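Long-range contacts in chitin oligosaccahride binding protein NagB1 (Paenibacillus sp. FPU-7, PDB 7EHP), which binds chitin oligosaccharides such as N,N'-diacetylchitobiose, probably as the extracellular solute-binding component of a bacterial sugar uptake system: residues A116-G121 / M277-Y282; E120-N125 / M239-S244. All coordinates share one frame; numbering follows the deposited sequence.

Contact 1. Residues A116-G121 / M277-Y282; sequences AYFVEG and MINGGY. With NAG (2-acetamido-2-deoxy-beta-D-glucopyranose), chain C.
Part of the glycan pocket's wall is formed here, where pocket residues Phe118 and Glu120 of strand 109-125 meet Asn279, Gly280 and Gly281 of strand 277-288. Phe118 N gives a nearly straight bond to Gly281 O (3.0 Å, 172°), and Gly281 N returns one to Phe118 O. The Phe118 ring is sandwiched: NAG C6 sits 3.5 Å above the centre of one face, while Gly280 CA makes a CH-pi contact with the opposite face. Its chi1 of 85° sets the ring between its own N and carbonyl, leaning over the glycine backbone. With an alanine here, the C6 end of the sugar is likely to lose its aromatic platform and a gap would open over Gly280. As in related solute-binding proteins, these two long strands probably pass through the hinge region between the lobes, beside the ligand cleft. Further along, Glu120 N bonds to Asn279 O, and a water joins Glu120 O to Asn279 N. The two side chains lie alongside each other, pointing the same way; Glu120 OE1 and Asn279 OD1, both acceptors, come within 3.1 Å without bonding, whereas Asn279 ND2 is taken by Phe350 O. Gly280 has little room for a side chain beside Val119 CG1. At the other end Tyr117 CD1 lies 3.5 Å above the Tyr282 ring, toward its rim, with the planes at 53°, and Tyr117 OH reaches Gln349.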
loop_
_atom_site.group_PDB
_atom_site.type_symbol
_atom_site.label_atom_id
_atom_site.label_comp_id
_atom_site.label_asym_id
_atom_site.label_seq_id
_atom_site.Cartn_x
_atom_site.Cartn_y
_atom_site.Cartn_z
ATOM N N ALA A 116 2.368 -7.764 -6.435
ATOM C CA ALA A 116 3.536 -7.094 -5.894
ATOM C C ALA A 116 3.721 -7.463 -4.430
ATOM O O ALA A 116 2.769 -7.815 -3.734
ATOM C CB ALA A 116 3.421 -5.571 -6.000
ATOM N N TYR A 117 4.965 -7.370 -3.979
ATOM C CA TYR A 117 5.283 -7.242 -2.569
ATOM C C TYR A 117 5.555 -5.772 -2.278
ATOM O O TYR A 117 6.254 -5.100 -3.044
ATOM C CB TYR A 117 6.504 -8.091 -2.200
ATOM C CG TYR A 117 7.079 -7.790 -0.838
ATOM C CD1 TYR A 117 6.525 -8.349 0.305
ATOM C CD2 TYR A 117 8.172 -6.934 -0.695
ATOM C CE1 TYR A 117 7.046 -8.082 1.554
ATOM C CE2 TYR A 117 8.702 -6.667 0.544
ATOM C CZ TYR A 117 8.134 -7.246 1.666
ATOM O OH TYR A 117 8.649 -6.975 2.902
ATOM N N PHE A 118 5.004 -5.268 -1.181
ATOM C CA PHE A 118 5.203 -3.871 -0.816
ATOM C C PHE A 118 5.913 -3.791 0.527
ATOM O O PHE A 118 5.794 -4.697 1.353
ATOM C CB PHE A 118 3.852 -3.098 -0.770
ATOM C CG PHE A 118 3.104 -3.218 0.542
ATOM C CD1 PHE A 118 3.369 -2.353 1.603
ATOM C CD2 PHE A 118 2.126 -4.187 0.707
ATOM C CE1 PHE A 118 2.679 -2.472 2.819
ATOM C CE2 PHE A 118 1.439 -4.319 1.905
ATOM C CZ PHE A 118 1.708 -3.455 2.960
ATOM N N VAL A 119 6.688 -2.715 0.721
ATOM C CA VAL A 119 7.035 -2.206 2.047
ATOM C C VAL A 119 6.675 -0.728 2.086
ATOM O O VAL A 119 6.622 -0.056 1.054
ATOM C CB VAL A 119 8.535 -2.387 2.435
ATOM C CG1 VAL A 119 8.857 -3.824 2.757
ATOM C CG2 VAL A 119 9.460 -1.855 1.344
ATOM N N GLU A 120 6.423 -0.220 3.288
ATOM C CA GLU A 120 6.255 1.208 3.516
ATOM C C GLU A 120 7.341 1.673 4.466
ATOM O O GLU A 120 7.597 1.024 5.479
ATOM C CB GLU A 120 4.887 1.525 4.109
ATOM C CG GLU A 120 3.751 1.376 3.146
ATOM C CD GLU A 120 2.416 1.752 3.754
ATOM O OE1 GLU A 120 2.402 2.486 4.780
ATOM O OE2 GLU A 120 1.386 1.295 3.205
ATOM N N GLY A 121 7.979 2.784 4.137
ATOM C CA GLY A 121 8.982 3.349 5.015
ATOM C C GLY A 121 9.337 4.731 4.527
ATOM O O GLY A 121 8.525 5.375 3.857
ATOM N N MET A 277 10.515 -3.791 13.257
ATOM C CA MET A 277 9.610 -4.313 12.245
ATOM C C MET A 277 9.368 -3.277 11.157
ATOM O O MET A 277 9.605 -2.080 11.334
ATOM C CB MET A 277 8.277 -4.746 12.857
ATOM C CG MET A 277 8.398 -5.376 14.222
ATOM S SD MET A 277 6.782 -5.871 14.815
ATOM C CE MET A 277 6.382 -7.153 13.655
ATOM N N ILE A 278 8.891 -3.755 10.017
ATOM C CA ILE A 278 8.572 -2.886 8.895
ATOM C C ILE A 278 7.209 -3.290 8.363
ATOM O O ILE A 278 6.831 -4.464 8.395
ATOM C CB ILE A 278 9.660 -2.936 7.786
ATOM C CG1 ILE A 278 9.458 -1.801 6.774
ATOM C CG2 ILE A 278 9.694 -4.306 7.098
ATOM C CD1 ILE A 278 10.674 -1.564 5.845
ATOM N N ASN A 279 6.457 -2.294 7.908
ATOM C CA ASN A 279 5.168 -2.515 7.263
ATOM C C ASN A 279 5.392 -3.079 5.855
ATOM O O ASN A 279 6.056 -2.454 5.021
ATOM C CB ASN A 279 4.397 -1.190 7.231
ATOM C CG ASN A 279 3.003 -1.309 6.632
ATOM O OD1 ASN A 279 2.443 -0.320 6.147
ATOM N ND2 ASN A 279 2.430 -2.501 6.678
ATOM N N GLY A 280 4.851 -4.260 5.593
ATOM C CA GLY A 280 5.029 -4.871 4.289
ATOM C C GLY A 280 4.213 -6.134 4.164
ATOM O O GLY A 280 3.787 -6.722 5.163
ATOM N N GLY A 281 3.996 -6.547 2.917
ATOM C CA GLY A 281 3.287 -7.786 2.677
ATOM C C GLY A 281 2.896 -7.925 1.218
ATOM O O GLY A 281 3.364 -7.184 0.353
ATOM N N TYR A 282 1.997 -8.869 0.977
ATOM C CA TYR A 282 1.590 -9.283 -0.370
ATOM C C TYR A 282 0.093 -9.025 -0.504
ATOM O O TYR A 282 -0.711 -9.962 -0.516
ATOM C CB TYR A 282 1.920 -10.764 -0.606
ATOM C CG TYR A 282 3.371 -11.135 -0.415
ATOM C CD1 TYR A 282 3.923 -11.268 0.856
ATOM C CD2 TYR A 282 4.192 -11.368 -1.509
ATOM C CE1 TYR A 282 5.263 -11.606 1.025
ATOM C CE2 TYR A 282 5.523 -11.715 -1.350
ATOM C CZ TYR A 282 6.053 -11.833 -0.085
ATOM O OH TYR A 282 7.384 -12.163 0.051
HETATM C C1 NAG C . -2.225 1.025 -1.103
HETATM C C2 NAG C . -3.582 1.183 -0.426
HETATM C C3 NAG C . -3.419 1.158 1.087
HETATM C C4 NAG C . -2.699 -0.113 1.508
HETATM C C5 NAG C . -1.374 -0.242 0.759
HETATM C C6 NAG C . -0.642 -1.533 1.053
HETATM C C7 NAG C . -5.499 2.365 -1.410
HETATM C C8 NAG C . -6.070 3.686 -1.782
HETATM N N2 NAG C . -4.275 2.387 -0.860
HETATM O O3 NAG C . -4.700 1.208 1.694
HETATM O O4 NAG C . -2.433 -0.096 2.904
HETATM O O5 NAG C . -1.594 -0.194 -0.657
HETATM O O6 NAG C . -1.467 -2.673 0.847
HETATM O O7 NAG C . -6.120 1.311 -1.588
HETATM O O HOH W 1 6.880 0.392 8.396
#

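Contact 2. Residues E120-N125 / M239-S244; sequences EGVFYN and MMFDGS
Strands 120-125 and 239-243 run antiparallel, their axes 4.4 Å apart at closest approach and their directions 149° apart. Gly121 with Asp242 and Phe123 with Met240 are hydrogen-bonded pairs, each closed by two backbone bonds; Val122 with Phe241 is the non-hydrogen-bonded pair between them. This is an interior pairing of the mixed sheet in the solute-binding fold: strand 262-265 also bonds to 109-125, and 156-159 to 237-243. On the face carrying Val122 and Phe241, the Phe241 ring reaches across the neighbouring strand with CG anti to its N (chi1 -169°). That swing brings one ring face over Gly121, whose CA makes a CH-pi contact 4.2 Å from the centroid, while Glu120 OE1 meets the ring edge in plane, 3.5 Å from CE1. The carboxylate stands almost perpendicular to the ring. Val122 CG1 packs on Met239 CB at 3.6 Å, and Val122 CG2 touches Phe241 CD2. On the other face, the Phe123 ring lies along strand 239-243 and turns its edge to backbone oxygens, with CE1 3.5 Å from Gly243 O; the Phe264 ring meets it edge-to-face, and helix 225-233 covers this side through Phe232. The buried Asp242 carboxylate is held by Tyr225 at OD1 and Gln229 at OD2, and Gly243 N adds a 2.7 Å bond to Asp242 OD1, 26° out of the carboxylate plane.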
loop_
_atom_site.group_PDB
_atom_site.type_symbol
_atom_site.label_atom_id
_atom_site.label_comp_id
_atom_site.label_asym_id
_atom_site.label_seq_id
_atom_site.Cartn_x
_atom_site.Cartn_y
_atom_site.Cartn_z
ATOM N N GLU A 120 6.423 -0.220 3.288
ATOM C CA GLU A 120 6.255 1.208 3.516
ATOM C C GLU A 120 7.341 1.673 4.466
ATOM O O GLU A 120 7.597 1.024 5.479
ATOM C CB GLU A 120 4.887 1.525 4.109
ATOM C CG GLU A 120 3.751 1.376 3.146
ATOM C CD GLU A 120 2.416 1.752 3.754
ATOM O OE1 GLU A 120 2.402 2.486 4.780
ATOM O OE2 GLU A 120 1.386 1.295 3.205
ATOM N N GLY A 121 7.979 2.784 4.137
ATOM C CA GLY A 121 8.982 3.349 5.015
ATOM C C GLY A 121 9.337 4.731 4.527
ATOM O O GLY A 121 8.525 5.375 3.857
ATOM N N VAL A 122 10.551 5.178 4.816
ATOM C CA VAL A 122 10.947 6.559 4.598
ATOM C C VAL A 122 11.867 6.602 3.392
ATOM O O VAL A 122 12.980 6.062 3.429
ATOM C CB VAL A 122 11.626 7.148 5.840
ATOM C CG1 VAL A 122 11.917 8.628 5.638
ATOM C CG2 VAL A 122 10.746 6.909 7.069
ATOM N N PHE A 123 11.392 7.231 2.316
ATOM C CA PHE A 123 12.278 7.677 1.256
ATOM C C PHE A 123 13.061 8.891 1.731
ATOM O O PHE A 123 12.532 9.748 2.448
ATOM C CB PHE A 123 11.478 8.027 -0.001
ATOM C CG PHE A 123 10.843 6.823 -0.682
ATOM C CD1 PHE A 123 9.676 6.267 -0.179
ATOM C CD2 PHE A 123 11.407 6.267 -1.822
ATOM C CE1 PHE A 123 9.084 5.174 -0.776
ATOM C CE2 PHE A 123 10.811 5.165 -2.438
ATOM C CZ PHE A 123 9.642 4.634 -1.906
ATOM N N TYR A 124 14.323 9.001 1.320
ATOM C CA TYR A 124 15.049 10.199 1.718
ATOM C C TYR A 124 15.994 10.647 0.613
ATOM O O TYR A 124 16.333 9.892 -0.303
ATOM C CB TYR A 124 15.795 9.983 3.047
ATOM C CG TYR A 124 17.051 9.141 2.955
ATOM C CD1 TYR A 124 16.983 7.753 2.711
ATOM C CD2 TYR A 124 18.304 9.722 3.146
ATOM C CE1 TYR A 124 18.135 6.991 2.638
ATOM C CE2 TYR A 124 19.460 8.969 3.079
ATOM C CZ TYR A 124 19.373 7.612 2.827
ATOM O OH TYR A 124 20.535 6.885 2.774
ATOM N N ASN A 125 16.393 11.911 0.701
ATOM C CA ASN A 125 17.289 12.521 -0.269
ATOM C C ASN A 125 18.700 12.513 0.321
ATOM O O ASN A 125 18.995 13.256 1.265
ATOM C CB ASN A 125 16.811 13.931 -0.610
ATOM C CG ASN A 125 17.679 14.612 -1.647
ATOM O OD1 ASN A 125 18.878 14.360 -1.722
ATOM N ND2 ASN A 125 17.068 15.483 -2.463
ATOM N N MET A 239 12.506 13.989 3.317
ATOM C CA MET A 239 12.008 12.635 3.503
ATOM C C MET A 239 10.566 12.585 3.026
ATOM O O MET A 239 9.905 13.616 2.838
ATOM C CB MET A 239 12.083 12.192 4.978
ATOM C CG MET A 239 13.469 12.283 5.613
ATOM S SD MET A 239 13.418 11.838 7.370
ATOM C CE MET A 239 12.872 13.427 8.012
ATOM N N MET A 240 10.079 11.359 2.850
ATOM C CA MET A 240 8.689 11.087 2.498
ATOM C C MET A 240 8.380 9.669 2.934
ATOM O O MET A 240 9.018 8.735 2.438
ATOM C CB MET A 240 8.469 11.213 0.993
ATOM C CG MET A 240 7.080 10.785 0.548
ATOM S SD MET A 240 6.858 11.079 -1.210
ATOM C CE MET A 240 7.688 9.634 -1.897
ATOM N N PHE A 241 7.396 9.495 3.818
ATOM C CA PHE A 241 6.934 8.152 4.154
ATOM C C PHE A 241 5.956 7.692 3.076
ATOM O O PHE A 241 4.964 8.373 2.796
ATOM C CB PHE A 241 6.270 8.131 5.540
ATOM C CG PHE A 241 5.998 6.751 6.073
ATOM C CD1 PHE A 241 4.938 6.005 5.597
ATOM C CD2 PHE A 241 6.804 6.198 7.067
ATOM C CE1 PHE A 241 4.689 4.720 6.083
ATOM C CE2 PHE A 241 6.553 4.899 7.565
ATOM C CZ PHE A 241 5.498 4.167 7.064
ATOM N N ASP A 242 6.219 6.530 2.485
ATOM C CA ASP A 242 5.419 6.063 1.354
ATOM C C ASP A 242 5.660 4.572 1.149
ATOM O O ASP A 242 6.525 3.960 1.784
ATOM C CB ASP A 242 5.760 6.855 0.078
ATOM C CG ASP A 242 4.574 7.005 -0.853
ATOM O OD1 ASP A 242 3.627 6.193 -0.739
ATOM O OD2 ASP A 242 4.583 7.942 -1.693
ATOM N N GLY A 243 4.880 3.995 0.254
ATOM C CA GLY A 243 5.065 2.612 -0.120
ATOM C C GLY A 243 6.060 2.448 -1.244
ATOM O O GLY A 243 6.325 3.381 -2.000
ATOM N N SER A 244 6.600 1.230 -1.358
ATOM C CA SER A 244 7.569 0.933 -2.411
ATOM C C SER A 244 7.005 1.181 -3.814
ATOM O O SER A 244 7.769 1.479 -4.744
ATOM C CB SER A 244 8.035 -0.520 -2.291
ATOM O OG SER A 244 6.908 -1.362 -2.213
#

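From the N terminus the chain passes strands 3-7, 37-41 and 64-68 before it reaches strand 109-125, from which both contacts start. From 120-125 it passes through 113 residues, mostly helical, before contact 2 closes that loop at 239-244. It continues through strand 262-265 to 277-282, where contact 1 closes a longer loop back to 116-121. The loop of contact 2 is nested inside that of contact 1, and Glu120 and Gly121 belong to both. In the one sheet, strand 109-125 has 277-288 on one edge, followed there by 262-265, and 237-243 on the opposite edge. Ser244 bridges the contacts: its N lies 2.7 Å from Val119 O, a probable hydrogen bond, and its OG bonds to Val119 N.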